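Local coordinates for takeout-like protein 1 (Epiphyas postvittana, PDB 3E8T), which probably serves as a carrier of hydrophobic ligands in insects, enclosing a ubiquinone-8 molecule in a long internal pocket, at residues A[40-45]-A[61-66]; A[88-93]-A[117-122]; A[149-154]-A[181-186]. All coordinates share one frame; numbering follows the deposited sequence.

Interaction 1: A[40-45]-A[61-66]; sequences DVLDLD and GKLKGL
Lys62 and Asp43 sit opposite one another in an antiparallel non-hydrogen-bonded pair, their side chains lying alongside and pointing the same way. From its CB, 3.7 Å from Val41 CG1, the lysine chain bends at chi2 (-70°), which carries its outer half alongside the Asp43 carboxylate. CD still skirts Val41 CG1 while coming to 3.2 Å from Asp43 OD1, CE lies equally near that oxygen, and NZ ends in a salt bridge with Asp43 OD1 at 2.6 Å, on the syn lone pair. This holds for one of two deposited conformers of Asp43; in it a water also joins Asp43 OD1 to Gly61 O. With an alanine here, the Asp43 carboxylate would probably be left without its charged mate across the strands. Leu42 and Leu63 exchange two backbone bonds, N to O at 2.9 Å each way, and Gly61 O accepts from Leu44 N at 2.8 Å. Just before the strand, Asp40 turns its carboxylate to Gly65 N through weak bonds, while OD2 has a firmer partner in Lys67 N. Leu42 and Leu63 share the other face, where CD2 meets CD2 at 4.2 Å; Leu42 packs on Ala197 and Ile201 of helix 182-211, and Leu63 lines the ubiquinone pocket. The contact thus belongs to a beta hairpin of strands 42-51 and 54-77, part of the curved sheet that wraps a long helix in the juvenile hormone-binding protein family.

Interaction 2: A[88-93]-A[117-122]; sequences HLDATV and KLKNIH. With UQ8 (Ubiquinone-8), chain B.
Leu89 and Ile121 form an antiparallel hydrogen-bonded pair, as do Ala91 and Leu118, but the register slips by one residue between them. The two segments run 162° apart end to end. Leu89 N and O bond to Ile121 O and N, and Ala91 N and O likewise to Leu118 O and N. Between these pairs 117-122 spends one residue more than 88-93, with Lys119 and Asn120 set against Asp90: a beta bulge, at which Asn120 adopts left-handed helical backbone angles. The carboxylate of Asp90 bends over the bulge, where OD1 accepts from Asn120 N at 2.9 Å, the donor arriving nearly in line with the C-O bond. At this bulge strand 113-133 turns a corner, passing from a pairing with strand 155-160 to one with strand 139-153 within the strongly curved antiparallel sheet around the ligand. One face of that sheet carries the histidines. His88 CB sits over the centre of the His122 ring in a CH-pi contact, 3.4 Å from the centroid; with CG between the backbone N and the carbonyl carbon (chi1 67°), the His88 ring lies beside that of His122. The two imidazoles are near parallel, 12° between planes, yet slid apart enough that they barely overlap. His88 ND1 is hydrogen-bonded to Asp72. Asn120 OD1 takes a weak bond from His122 NE2 at 2.8 Å, while Asn120 ND2 is held by Asp154. The other face, with Leu89, Ala91, Leu118 and Ile121, is apolar and turned to the ubiquinone. Leu89 CD2 rests against Ile121 CG2 at 3.7 Å. Ile121 stretches its CD1 to the isoprenoid tail, 3.2 Å from C30, and Leu118 CD2 reaches the methyl C35 at 3.5 Å.

Interaction 3: A[149-154]-A[181-186]; sequences TFDVKD and NWKQVS. With UQ8 (Ubiquinone-8), chain B.
Lys183 reaches across from the first turn of its helix to Asp151 and Val152, its chain bending once, at chi2 (63°), before running extended to the ammonium group. NZ makes a salt bridge to Asp151 OD1 at 2.6 Å and a hydrogen bond to Val152 O at 2.9 Å, the latter from above the carbonyl plane. A water also accepts from Lys183 NZ and from Val152 N while donating to Ser186 OG, so it ties the strand to the helix through three groups. The other carboxylate oxygen, Asp151 OD2, is met by Lys153 NZ from above its plane; the aspartate therefore joins two lysines in one network, which would be expected to ease the repulsion between them. Trp182 lies next to this group with Lys183 CB over one face of its indole. Its benzene side points to the strand: Val152 O is at the ring edge, in plane, 3.4 Å from CZ3, and Val152 CG1 touches the same carbon at 3.7 Å. Farther round, Asp154 O approaches CZ2 obliquely. Phe150 likewise presents an edge to the helix, with Ser186 O in the ring plane 3.4 Å from CZ. One face of this phenyl ring is covered by the ubiquinone methyl C30, 3.5 Å from CG and offset toward the rim. Ser186 meets the ligand with CB, 3.3 Å from C35, while its OG bonds back to Lys183 O. Phe150 and Ser186 both belong to the ubiquinone pocket. Strand 139-153 and the start of helix 182-211 run nearly antiparallel here, their axes 9.1 Å apart; Phe150 also packs on Ile123 of strand 113-133, and Trp182 spreads onto Asn155, Ala156 and Phe158 of strand 155-160.

How the interactions relate
All three contacts involve one curled antiparallel sheet around the ubiquinone-8 tail; interactions 1 and 2 join strands within it, and interaction 3 sets helix 182-211 against it. Interactions 1 and 2, with centres about 12 Å apart, meet through neighbouring strands 54-77 and 82-100, where Lys64 N probably bonds to Thr92 O at 2.9 Å. Interaction 2 passes to interaction 3, about 10 Å away between centres, through probable bonds from Asp151 N to His122 O and from Lys153 N to Asn120 O, both 2.9 Å. Interactions 1 and 3 do not touch; their nearest atoms are about 11 Å apart. Each contributes residues to the pocket, Leu63 and Leu66 from the first, and interactions 2 and 3 share the methyls C30 and C35.

Interaction 1: A[40-45]-A[61-66]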
loop_
_atom_site.group_PDB
_atom_site.type_symbol
_atom_site.label_atom_id
_atom_site.label_comp_id
_atom_site.label_asym_id
_atom_site.label_seq_id
_atom_site.Cartn_x
_atom_site.Cartn_y
_atom_site.Cartn_z
ATOM N N ASP A 40 6.934 5.299 5.282
ATOM C CA ASP A 40 8.072 4.618 4.643
ATOM C C ASP A 40 9.240 4.783 5.615
ATOM O O ASP A 40 9.834 5.857 5.697
ATOM C CB ASP A 40 8.401 5.136 3.226
ATOM C CG ASP A 40 9.425 4.230 2.503
ATOM O OD1 ASP A 40 9.988 3.303 3.152
ATOM O OD2 ASP A 40 9.703 4.427 1.289
ATOM N N VAL A 41 9.520 3.783 6.431
ATOM C CA VAL A 41 8.978 2.427 6.414
ATOM C C VAL A 41 7.670 2.425 7.157
ATOM O O VAL A 41 7.561 2.981 8.252
ATOM C CB VAL A 41 9.983 1.476 7.060
ATOM C CG1 VAL A 41 9.434 0.092 7.121
ATOM C CG2 VAL A 41 11.281 1.420 6.256
ATOM N N LEU A 42 6.644 1.855 6.564
ATOM C CA LEU A 42 5.336 1.707 7.192
ATOM C C LEU A 42 5.272 0.461 8.034
ATOM O O LEU A 42 5.565 -0.617 7.546
ATOM C CB LEU A 42 4.251 1.615 6.120
ATOM C CG LEU A 42 2.809 1.415 6.556
ATOM C CD1 LEU A 42 2.274 2.585 7.388
ATOM C CD2 LEU A 42 1.885 1.135 5.385
ATOM N N ASP A 43 4.908 0.633 9.311
ATOM C CA ASP A 43 4.659 -0.499 10.176
ATOM C C ASP A 43 3.246 -1.012 9.926
ATOM O O ASP A 43 2.289 -0.269 9.955
ATOM C CB ASP A 43 4.876 -0.075 11.646
ATOM C CG ASP A 43 6.342 -0.097 12.052
ATOM O OD1 ASP A 43 6.900 -1.198 12.116
ATOM O OD2 ASP A 43 6.958 0.979 12.310
ATOM N N LEU A 44 3.142 -2.288 9.625
ATOM C CA LEU A 44 1.854 -2.930 9.422
ATOM C C LEU A 44 1.384 -3.546 10.723
ATOM O O LEU A 44 2.171 -4.189 11.421
ATOM C CB LEU A 44 1.978 -4.041 8.359
ATOM C CG LEU A 44 2.552 -3.554 7.032
ATOM C CD1 LEU A 44 2.807 -4.716 6.076
ATOM C CD2 LEU A 44 1.632 -2.495 6.376
ATOM N N ASP A 45 0.114 -3.425 11.037
ATOM C CA ASP A 45 -0.410 -4.132 12.179
ATOM C C ASP A 45 -0.333 -5.634 11.886
ATOM O O ASP A 45 -0.403 -6.065 10.750
ATOM C CB ASP A 45 -1.853 -3.699 12.474
ATOM C CG ASP A 45 -1.958 -2.285 13.009
ATOM O OD1 ASP A 45 -0.937 -1.659 13.275
ATOM O OD2 ASP A 45 -3.116 -1.831 13.117
ATOM N N GLY A 61 5.269 -6.499 10.603
ATOM C CA GLY A 61 5.366 -6.272 9.180
ATOM C C GLY A 61 5.814 -4.861 8.851
ATOM O O GLY A 61 5.480 -3.910 9.555
ATOM N N LYS A 62 6.572 -4.737 7.776
ATOM C CA LYS A 62 7.120 -3.496 7.319
ATOM C C LYS A 62 6.994 -3.386 5.816
ATOM O O LYS A 62 7.353 -4.311 5.107
ATOM C CB LYS A 62 8.601 -3.475 7.597
ATOM C CG LYS A 62 9.044 -3.716 9.015
ATOM C CD LYS A 62 8.729 -2.642 9.917
ATOM C CE LYS A 62 9.432 -2.894 11.299
ATOM N NZ LYS A 62 9.449 -1.653 12.092
ATOM N N LEU A 63 6.553 -2.238 5.355
ATOM C CA LEU A 63 6.474 -1.933 3.918
ATOM C C LEU A 63 7.429 -0.790 3.608
ATOM O O LEU A 63 7.264 0.310 4.149
ATOM C CB LEU A 63 5.043 -1.545 3.504
ATOM C CG LEU A 63 4.932 -1.001 2.059
ATOM C CD1 LEU A 63 5.100 -2.120 1.089
ATOM C CD2 LEU A 63 3.583 -0.279 1.857
ATOM N N LYS A 64 8.421 -1.066 2.754
ATOM C CA LYS A 64 9.375 -0.069 2.329
ATOM C C LYS A 64 9.154 0.233 0.876
ATOM O O LYS A 64 8.889 -0.665 0.082
ATOM C CB LYS A 64 10.807 -0.525 2.571
ATOM C CG LYS A 64 11.904 0.594 2.320
ATOM C CD LYS A 64 13.363 0.222 2.819
ATOM C CE LYS A 64 14.457 1.117 2.187
ATOM N NZ LYS A 64 15.907 0.815 2.522
ATOM N N GLY A 65 9.276 1.500 0.511
ATOM C CA GLY A 65 9.326 1.927 -0.868
ATOM C C GLY A 65 8.361 3.015 -1.272
ATOM O O GLY A 65 8.507 3.590 -2.370
ATOM N N LEU A 66 7.380 3.367 -0.421
ATOM C CA LEU A 66 6.407 4.397 -0.819
ATOM C C LEU A 66 7.067 5.753 -1.112
ATOM O O LEU A 66 6.566 6.494 -1.927
ATOM C CB LEU A 66 5.288 4.550 0.209
ATOM C CG LEU A 66 4.001 5.261 -0.204
ATOM C CD1 LEU A 66 3.362 4.613 -1.437
ATOM C CD2 LEU A 66 3.010 5.222 0.971
HETATM O O HOH W 1 5.569 -3.523 12.315
HETATM O O HOH W 2 2.460 -7.281 10.238
#

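Interaction 2: A[88-93]-A[117-122]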
loop_
_atom_site.group_PDB
_atom_site.type_symbol
_atom_site.label_atom_id
_atom_site.label_comp_id
_atom_site.label_asym_id
_atom_site.label_seq_id
_atom_site.Cartn_x
_atom_site.Cartn_y
_atom_site.Cartn_z
ATOM N N HIS A 88 2.975 3.849 -9.305
ATOM C CA HIS A 88 3.730 2.618 -9.277
ATOM C C HIS A 88 5.006 2.773 -8.497
ATOM O O HIS A 88 5.457 3.889 -8.227
ATOM C CB HIS A 88 4.001 2.109 -10.705
ATOM C CG HIS A 88 4.923 2.984 -11.495
ATOM N ND1 HIS A 88 4.497 4.072 -12.234
ATOM C CD2 HIS A 88 6.268 2.941 -11.637
ATOM C CE1 HIS A 88 5.545 4.647 -12.816
ATOM N NE2 HIS A 88 6.631 3.985 -12.470
ATOM N N LEU A 89 5.565 1.628 -8.073
ATOM C CA LEU A 89 6.785 1.632 -7.276
ATOM C C LEU A 89 7.390 0.245 -7.206
ATOM O O LEU A 89 6.744 -0.732 -7.599
ATOM C CB LEU A 89 6.478 2.111 -5.848
ATOM C CG LEU A 89 5.625 1.164 -4.971
ATOM C CD1 LEU A 89 5.827 1.568 -3.522
ATOM C CD2 LEU A 89 4.168 1.199 -5.330
ATOM N N ASP A 90 8.643 0.192 -6.800
ATOM C CA ASP A 90 9.239 -1.004 -6.255
ATOM C C ASP A 90 9.063 -0.990 -4.769
ATOM O O ASP A 90 9.184 0.057 -4.152
ATOM C CB ASP A 90 10.736 -1.108 -6.591
ATOM C CG ASP A 90 11.028 -1.167 -8.086
ATOM O OD1 ASP A 90 10.126 -1.463 -8.882
ATOM O OD2 ASP A 90 12.220 -0.910 -8.430
ATOM N N ALA A 91 8.761 -2.140 -4.171
ATOM C CA ALA A 91 8.535 -2.175 -2.736
ATOM C C ALA A 91 9.061 -3.447 -2.151
ATOM O O ALA A 91 9.295 -4.426 -2.859
ATOM C CB ALA A 91 7.063 -2.108 -2.485
ATOM N N THR A 92 9.241 -3.417 -0.847
ATOM C CA THR A 92 9.604 -4.616 -0.119
ATOM C C THR A 92 8.660 -4.752 1.068
ATOM O O THR A 92 8.318 -3.770 1.710
ATOM C CB THR A 92 11.109 -4.640 0.349
ATOM O OG1 THR A 92 12.010 -4.732 -0.767
ATOM C CG2 THR A 92 11.403 -5.857 1.155
ATOM N N VAL A 93 8.250 -5.979 1.343
ATOM C CA VAL A 93 7.464 -6.327 2.541
ATOM C C VAL A 93 8.286 -7.309 3.366
ATOM O O VAL A 93 8.750 -8.309 2.836
ATOM C CB VAL A 93 6.115 -6.929 2.180
ATOM C CG1 VAL A 93 5.313 -7.140 3.448
ATOM C CG2 VAL A 93 5.351 -6.057 1.198
ATOM N N LYS A 117 10.133 -8.976 -2.381
ATOM C CA LYS A 117 10.510 -7.847 -3.223
ATOM C C LYS A 117 9.548 -7.779 -4.391
ATOM O O LYS A 117 9.294 -8.787 -5.028
ATOM C CB LYS A 117 11.922 -8.026 -3.770
ATOM C CG LYS A 117 13.008 -8.185 -2.724
ATOM C CD LYS A 117 14.370 -8.430 -3.344
ATOM C CE LYS A 117 14.861 -7.247 -4.166
ATOM N NZ LYS A 117 16.298 -7.402 -4.700
ATOM N N LEU A 118 8.974 -6.613 -4.615
ATOM C CA LEU A 118 7.996 -6.393 -5.652
ATOM C C LEU A 118 8.559 -5.359 -6.628
ATOM O O LEU A 118 8.965 -4.281 -6.225
ATOM C CB LEU A 118 6.711 -5.831 -5.056
ATOM C CG LEU A 118 6.079 -6.651 -3.964
ATOM C CD1 LEU A 118 4.921 -5.898 -3.286
ATOM C CD2 LEU A 118 5.643 -8.000 -4.466
ATOM N N LYS A 119 8.605 -5.699 -7.907
ATOM C CA LYS A 119 9.154 -4.812 -8.915
ATOM C C LYS A 119 8.043 -4.339 -9.815
ATOM O O LYS A 119 7.333 -5.126 -10.419
ATOM C CB LYS A 119 10.223 -5.525 -9.721
ATOM C CG LYS A 119 10.943 -4.608 -10.688
ATOM C CD LYS A 119 12.058 -5.271 -11.448
ATOM C CE LYS A 119 12.803 -4.185 -12.303
ATOM N NZ LYS A 119 13.784 -4.667 -13.343
ATOM N N ASN A 120 7.913 -3.021 -9.902
ATOM C CA ASN A 120 6.968 -2.356 -10.765
ATOM C C ASN A 120 5.550 -2.775 -10.430
ATOM O O ASN A 120 4.780 -3.212 -11.294
ATOM C CB ASN A 120 7.313 -2.601 -12.238
ATOM C CG ASN A 120 6.679 -1.606 -13.170
ATOM O OD1 ASN A 120 6.298 -0.521 -12.770
ATOM N ND2 ASN A 120 6.574 -2.000 -14.424
ATOM N N ILE A 121 5.178 -2.554 -9.178
ATOM C CA ILE A 121 3.806 -2.732 -8.790
ATOM C C ILE A 121 3.020 -1.462 -9.112
ATOM O O ILE A 121 3.415 -0.387 -8.677
ATOM C CB ILE A 121 3.633 -3.271 -7.330
ATOM C CG1 ILE A 121 2.152 -3.539 -7.055
ATOM C CG2 ILE A 121 4.251 -2.331 -6.341
ATOM C CD1 ILE A 121 1.917 -4.281 -5.717
ATOM N N HIS A 122 1.926 -1.614 -9.845
ATOM C CA HIS A 122 1.017 -0.543 -10.170
ATOM C C HIS A 122 -0.208 -0.622 -9.312
ATOM O O HIS A 122 -0.735 -1.706 -9.054
ATOM C CB HIS A 122 0.648 -0.612 -11.642
ATOM C CG HIS A 122 1.770 -0.179 -12.543
ATOM N ND1 HIS A 122 1.705 0.948 -13.339
ATOM C CD2 HIS A 122 3.033 -0.640 -12.677
ATOM C CE1 HIS A 122 2.860 1.122 -13.950
ATOM N NE2 HIS A 122 3.671 0.159 -13.596
HETATM C C45 UQ8 B . 4.383 -17.372 2.670
HETATM C C44 UQ8 B . 3.719 -17.656 1.320
HETATM C C46 UQ8 B . 4.172 -19.007 0.830
HETATM C C43 UQ8 B . 4.009 -16.592 0.277
HETATM C C42 UQ8 B . 3.841 -15.179 0.856
HETATM C C41 UQ8 B . 2.363 -14.909 1.105
HETATM C C39 UQ8 B . 1.999 -13.517 0.634
HETATM C C40 UQ8 B . 1.368 -12.496 1.578
HETATM C C38 UQ8 B . 2.172 -13.184 -0.682
HETATM C C37 UQ8 B . 1.882 -11.941 -1.226
HETATM C C36 UQ8 B . 2.524 -11.944 -2.613
HETATM C C34 UQ8 B . 2.466 -10.591 -3.299
HETATM C C35 UQ8 B . 3.207 -10.488 -4.468
HETATM C C33 UQ8 B . 1.779 -9.521 -2.731
HETATM C C32 UQ8 B . 1.598 -8.239 -3.240
HETATM C C31 UQ8 B . 1.372 -7.277 -2.043
HETATM C C29 UQ8 B . 0.996 -5.864 -2.465
HETATM C C30 UQ8 B . -0.055 -5.635 -3.598
HETATM C C28 UQ8 B . 1.595 -4.775 -1.842
HETATM C C27 UQ8 B . 1.342 -3.441 -2.138
HETATM C C26 UQ8 B . 1.520 -2.542 -0.905
HETATM C C24 UQ8 B . 1.476 -1.062 -1.301
HETATM C C25 UQ8 B . 2.612 -0.439 -2.129
HETATM C C23 UQ8 B . 0.402 -0.290 -0.915
HETATM C C22 UQ8 B . 0.199 1.068 -1.176
HETATM C C21 UQ8 B . -1.191 1.512 -0.719
HETATM C C19 UQ8 B . -1.653 2.865 -1.260
HETATM C C20 UQ8 B . -3.110 3.168 -0.912
HETATM C C18 UQ8 B . -0.706 4.019 -0.905
HETATM C C17 UQ8 B . -1.261 5.369 -1.382
HETATM C C16 UQ8 B . -0.181 6.458 -1.487
HETATM C C14 UQ8 B . -0.862 7.818 -1.590
HETATM C C15 UQ8 B . -2.141 7.951 -2.436
HETATM C C13 UQ8 B . -0.368 8.930 -0.910
HETATM C C12 UQ8 B . -0.977 10.181 -0.965
HETATM C C11 UQ8 B . 0.002 11.354 -0.754
HETATM C C9 UQ8 B . -0.522 12.649 -1.403
HETATM C C10 UQ8 B . -2.030 12.589 -1.699
HETATM C C8 UQ8 B . -0.182 13.827 -0.494
HETATM C C7 UQ8 B . -1.415 14.440 0.176
HETATM C C6 UQ8 B . -2.163 15.452 -0.726
HETATM C C1 UQ8 B . -3.561 15.406 -0.794
HETATM C C1M UQ8 B . -4.228 14.439 -0.044
HETATM C C2 UQ8 B . -4.289 16.294 -1.595
HETATM O O2 UQ8 B . -5.522 16.256 -1.650
HETATM C C3 UQ8 B . -3.625 17.256 -2.340
HETATM O O3 UQ8 B . -4.337 18.121 -3.117
HETATM C C3M UQ8 B . -4.767 19.238 -2.341
HETATM C C4 UQ8 B . -2.238 17.324 -2.300
HETATM O O4 UQ8 B . -1.601 18.279 -3.042
HETATM C C4M UQ8 B . -2.010 18.208 -4.416
HETATM C C5 UQ8 B . -1.513 16.428 -1.501
HETATM O O5 UQ8 B . -0.282 16.519 -1.478
#

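Interaction 3: A[149-154]-A[181-186]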
loop_
_atom_site.group_PDB
_atom_site.type_symbol
_atom_site.label_atom_id
_atom_site.label_comp_id
_atom_site.label_asym_id
_atom_site.label_seq_id
_atom_site.Cartn_x
_atom_site.Cartn_y
_atom_site.Cartn_z
ATOM N N THR A 149 -6.814 -1.390 -6.196
ATOM C CA THR A 149 -6.433 -2.555 -6.963
ATOM C C THR A 149 -4.931 -2.464 -7.283
ATOM O O THR A 149 -4.351 -1.403 -7.240
ATOM C CB THR A 149 -7.222 -2.709 -8.244
ATOM O OG1 THR A 149 -6.970 -1.583 -9.067
ATOM C CG2 THR A 149 -8.734 -2.844 -7.966
ATOM N N PHE A 150 -4.354 -3.594 -7.626
ATOM C CA PHE A 150 -2.938 -3.666 -7.873
ATOM C C PHE A 150 -2.623 -4.618 -9.037
ATOM O O PHE A 150 -3.414 -5.525 -9.378
ATOM C CB PHE A 150 -2.170 -4.084 -6.596
ATOM C CG PHE A 150 -2.355 -5.511 -6.216
ATOM C CD1 PHE A 150 -1.535 -6.493 -6.709
ATOM C CD2 PHE A 150 -3.449 -5.885 -5.457
ATOM C CE1 PHE A 150 -1.750 -7.824 -6.403
ATOM C CE2 PHE A 150 -3.669 -7.238 -5.149
ATOM C CZ PHE A 150 -2.829 -8.181 -5.655
ATOM N N ASP A 151 -1.447 -4.419 -9.589
ATOM C CA ASP A 151 -0.927 -5.303 -10.630
ATOM C C ASP A 151 0.593 -5.288 -10.522
ATOM O O ASP A 151 1.221 -4.242 -10.769
ATOM C CB ASP A 151 -1.367 -4.724 -11.977
ATOM C CG ASP A 151 -0.874 -5.474 -13.170
ATOM O OD1 ASP A 151 -0.192 -6.476 -13.042
ATOM O OD2 ASP A 151 -1.183 -5.009 -14.320
ATOM N N VAL A 152 1.192 -6.404 -10.111
ATOM C CA VAL A 152 2.656 -6.514 -10.102
ATOM C C VAL A 152 3.097 -6.803 -11.513
ATOM O O VAL A 152 2.789 -7.863 -12.065
ATOM C CB VAL A 152 3.140 -7.604 -9.134
ATOM C CG1 VAL A 152 4.654 -7.609 -9.138
ATOM C CG2 VAL A 152 2.563 -7.407 -7.720
ATOM N N LYS A 153 3.711 -5.804 -12.164
ATOM C CA LYS A 153 3.953 -5.952 -13.607
ATOM C C LYS A 153 5.246 -6.630 -13.973
ATOM O O LYS A 153 5.291 -7.301 -15.007
ATOM C CB LYS A 153 3.901 -4.587 -14.292
ATOM C CG LYS A 153 2.547 -3.999 -14.340
ATOM C CD LYS A 153 2.410 -2.879 -15.386
ATOM C CE LYS A 153 1.013 -2.429 -15.439
ATOM N NZ LYS A 153 0.138 -3.380 -16.157
ATOM N N ASP A 154 6.323 -6.438 -13.213
ATOM C CA ASP A 154 7.620 -6.952 -13.617
ATOM C C ASP A 154 7.943 -8.262 -12.979
ATOM O O ASP A 154 8.220 -9.199 -13.712
ATOM C CB ASP A 154 8.742 -5.949 -13.422
ATOM C CG ASP A 154 8.697 -4.813 -14.402
ATOM O OD1 ASP A 154 7.711 -4.684 -15.144
ATOM O OD2 ASP A 154 9.691 -4.067 -14.391
ATOM N N ASN A 181 6.250 -18.871 -10.009
ATOM C CA ASN A 181 4.822 -18.664 -10.071
ATOM C C ASN A 181 4.454 -17.356 -9.388
ATOM O O ASN A 181 3.387 -17.204 -8.867
ATOM C CB ASN A 181 4.091 -19.844 -9.429
ATOM C CG ASN A 181 4.340 -21.115 -10.175
ATOM O OD1 ASN A 181 3.794 -21.336 -11.255
ATOM N ND2 ASN A 181 5.214 -21.970 -9.628
ATOM N N TRP A 182 5.362 -16.388 -9.494
ATOM C CA TRP A 182 5.186 -15.149 -8.761
ATOM C C TRP A 182 3.906 -14.433 -9.110
ATOM O O TRP A 182 3.271 -13.837 -8.237
ATOM C CB TRP A 182 6.420 -14.217 -8.941
ATOM C CG TRP A 182 6.606 -13.676 -10.304
ATOM C CD1 TRP A 182 7.386 -14.225 -11.307
ATOM C CD2 TRP A 182 5.967 -12.531 -10.876
ATOM N NE1 TRP A 182 7.256 -13.465 -12.438
ATOM C CE2 TRP A 182 6.384 -12.448 -12.210
ATOM C CE3 TRP A 182 5.068 -11.583 -10.381
ATOM C CZ2 TRP A 182 5.975 -11.436 -13.051
ATOM C CZ3 TRP A 182 4.649 -10.609 -11.218
ATOM C CH2 TRP A 182 5.073 -10.554 -12.548
ATOM N N LYS A 183 3.514 -14.422 -10.379
ATOM C CA LYS A 183 2.345 -13.651 -10.741
ATOM C C LYS A 183 1.071 -14.262 -10.163
ATOM O O LYS A 183 0.241 -13.593 -9.565
ATOM C CB LYS A 183 2.245 -13.495 -12.270
ATOM C CG LYS A 183 1.097 -12.654 -12.754
ATOM C CD LYS A 183 1.166 -11.232 -12.315
ATOM C CE LYS A 183 0.009 -10.458 -12.939
ATOM N NZ LYS A 183 0.139 -9.037 -12.555
ATOM N N GLN A 184 0.940 -15.583 -10.296
ATOM C CA GLN A 184 -0.195 -16.281 -9.724
ATOM C C GLN A 184 -0.248 -16.061 -8.204
ATOM O O GLN A 184 -1.313 -15.850 -7.643
ATOM C CB GLN A 184 -0.098 -17.764 -10.044
ATOM C CG GLN A 184 -1.180 -18.575 -9.399
ATOM C CD GLN A 184 -1.200 -20.022 -9.824
ATOM O OE1 GLN A 184 -0.193 -20.534 -10.289
ATOM N NE2 GLN A 184 -2.304 -20.671 -9.597
ATOM N N VAL A 185 0.912 -16.177 -7.524
ATOM C CA VAL A 185 0.946 -15.984 -6.092
ATOM C C VAL A 185 0.502 -14.573 -5.737
ATOM O O VAL A 185 -0.263 -14.379 -4.787
ATOM C CB VAL A 185 2.369 -16.319 -5.567
ATOM C CG1 VAL A 185 2.487 -15.933 -4.080
ATOM C CG2 VAL A 185 2.632 -17.823 -5.732
ATOM N N SER A 186 0.947 -13.566 -6.508
ATOM C CA SER A 186 0.524 -12.198 -6.228
ATOM C C SER A 186 -1.000 -12.040 -6.379
ATOM O O SER A 186 -1.632 -11.317 -5.602
ATOM C CB SER A 186 1.255 -11.185 -7.096
ATOM O OG SER A 186 0.786 -11.143 -8.441
HETATM C C45 UQ8 B . 4.383 -17.372 2.670
HETATM C C44 UQ8 B . 3.719 -17.656 1.320
HETATM C C46 UQ8 B . 4.172 -19.007 0.830
HETATM C C43 UQ8 B . 4.009 -16.592 0.277
HETATM C C42 UQ8 B . 3.841 -15.179 0.856
HETATM C C41 UQ8 B . 2.363 -14.909 1.105
HETATM C C39 UQ8 B . 1.999 -13.517 0.634
HETATM C C40 UQ8 B . 1.368 -12.496 1.578
HETATM C C38 UQ8 B . 2.172 -13.184 -0.682
HETATM C C37 UQ8 B . 1.882 -11.941 -1.226
HETATM C C36 UQ8 B . 2.524 -11.944 -2.613
HETATM C C34 UQ8 B . 2.466 -10.591 -3.299
HETATM C C35 UQ8 B . 3.207 -10.488 -4.468
HETATM C C33 UQ8 B . 1.779 -9.521 -2.731
HETATM C C32 UQ8 B . 1.598 -8.239 -3.240
HETATM C C31 UQ8 B . 1.372 -7.277 -2.043
HETATM C C29 UQ8 B . 0.996 -5.864 -2.465
HETATM C C30 UQ8 B . -0.055 -5.635 -3.598
HETATM C C28 UQ8 B . 1.595 -4.775 -1.842
HETATM C C27 UQ8 B . 1.342 -3.441 -2.138
HETATM C C26 UQ8 B . 1.520 -2.542 -0.905
HETATM C C24 UQ8 B . 1.476 -1.062 -1.301
HETATM C C25 UQ8 B . 2.612 -0.439 -2.129
HETATM C C23 UQ8 B . 0.402 -0.290 -0.915
HETATM C C22 UQ8 B . 0.199 1.068 -1.176
HETATM C C21 UQ8 B . -1.191 1.512 -0.719
HETATM C C19 UQ8 B . -1.653 2.865 -1.260
HETATM C C20 UQ8 B . -3.110 3.168 -0.912
HETATM C C18 UQ8 B . -0.706 4.019 -0.905
HETATM C C17 UQ8 B . -1.261 5.369 -1.382
HETATM C C16 UQ8 B . -0.181 6.458 -1.487
HETATM C C14 UQ8 B . -0.862 7.818 -1.590
HETATM C C15 UQ8 B . -2.141 7.951 -2.436
HETATM C C13 UQ8 B . -0.368 8.930 -0.910
HETATM C C12 UQ8 B . -0.977 10.181 -0.965
HETATM C C11 UQ8 B . 0.002 11.354 -0.754
HETATM C C9 UQ8 B . -0.522 12.649 -1.403
HETATM C C10 UQ8 B . -2.030 12.589 -1.699
HETATM C C8 UQ8 B . -0.182 13.827 -0.494
HETATM C C7 UQ8 B . -1.415 14.440 0.176
HETATM C C6 UQ8 B . -2.163 15.452 -0.726
HETATM C C1 UQ8 B . -3.561 15.406 -0.794
HETATM C C1M UQ8 B . -4.228 14.439 -0.044
HETATM C C2 UQ8 B . -4.289 16.294 -1.595
HETATM O O2 UQ8 B . -5.522 16.256 -1.650
HETATM C C3 UQ8 B . -3.625 17.256 -2.340
HETATM O O3 UQ8 B . -4.337 18.121 -3.117
HETATM C C3M UQ8 B . -4.767 19.238 -2.341
HETATM C C4 UQ8 B . -2.238 17.324 -2.300
HETATM O O4 UQ8 B . -1.601 18.279 -3.042
HETATM C C4M UQ8 B . -2.010 18.208 -4.416
HETATM C C5 UQ8 B . -1.513 16.428 -1.501
HETATM O O5 UQ8 B . -0.282 16.519 -1.478
HETATM O O HOH W 3 -0.304 -8.926 -9.688
#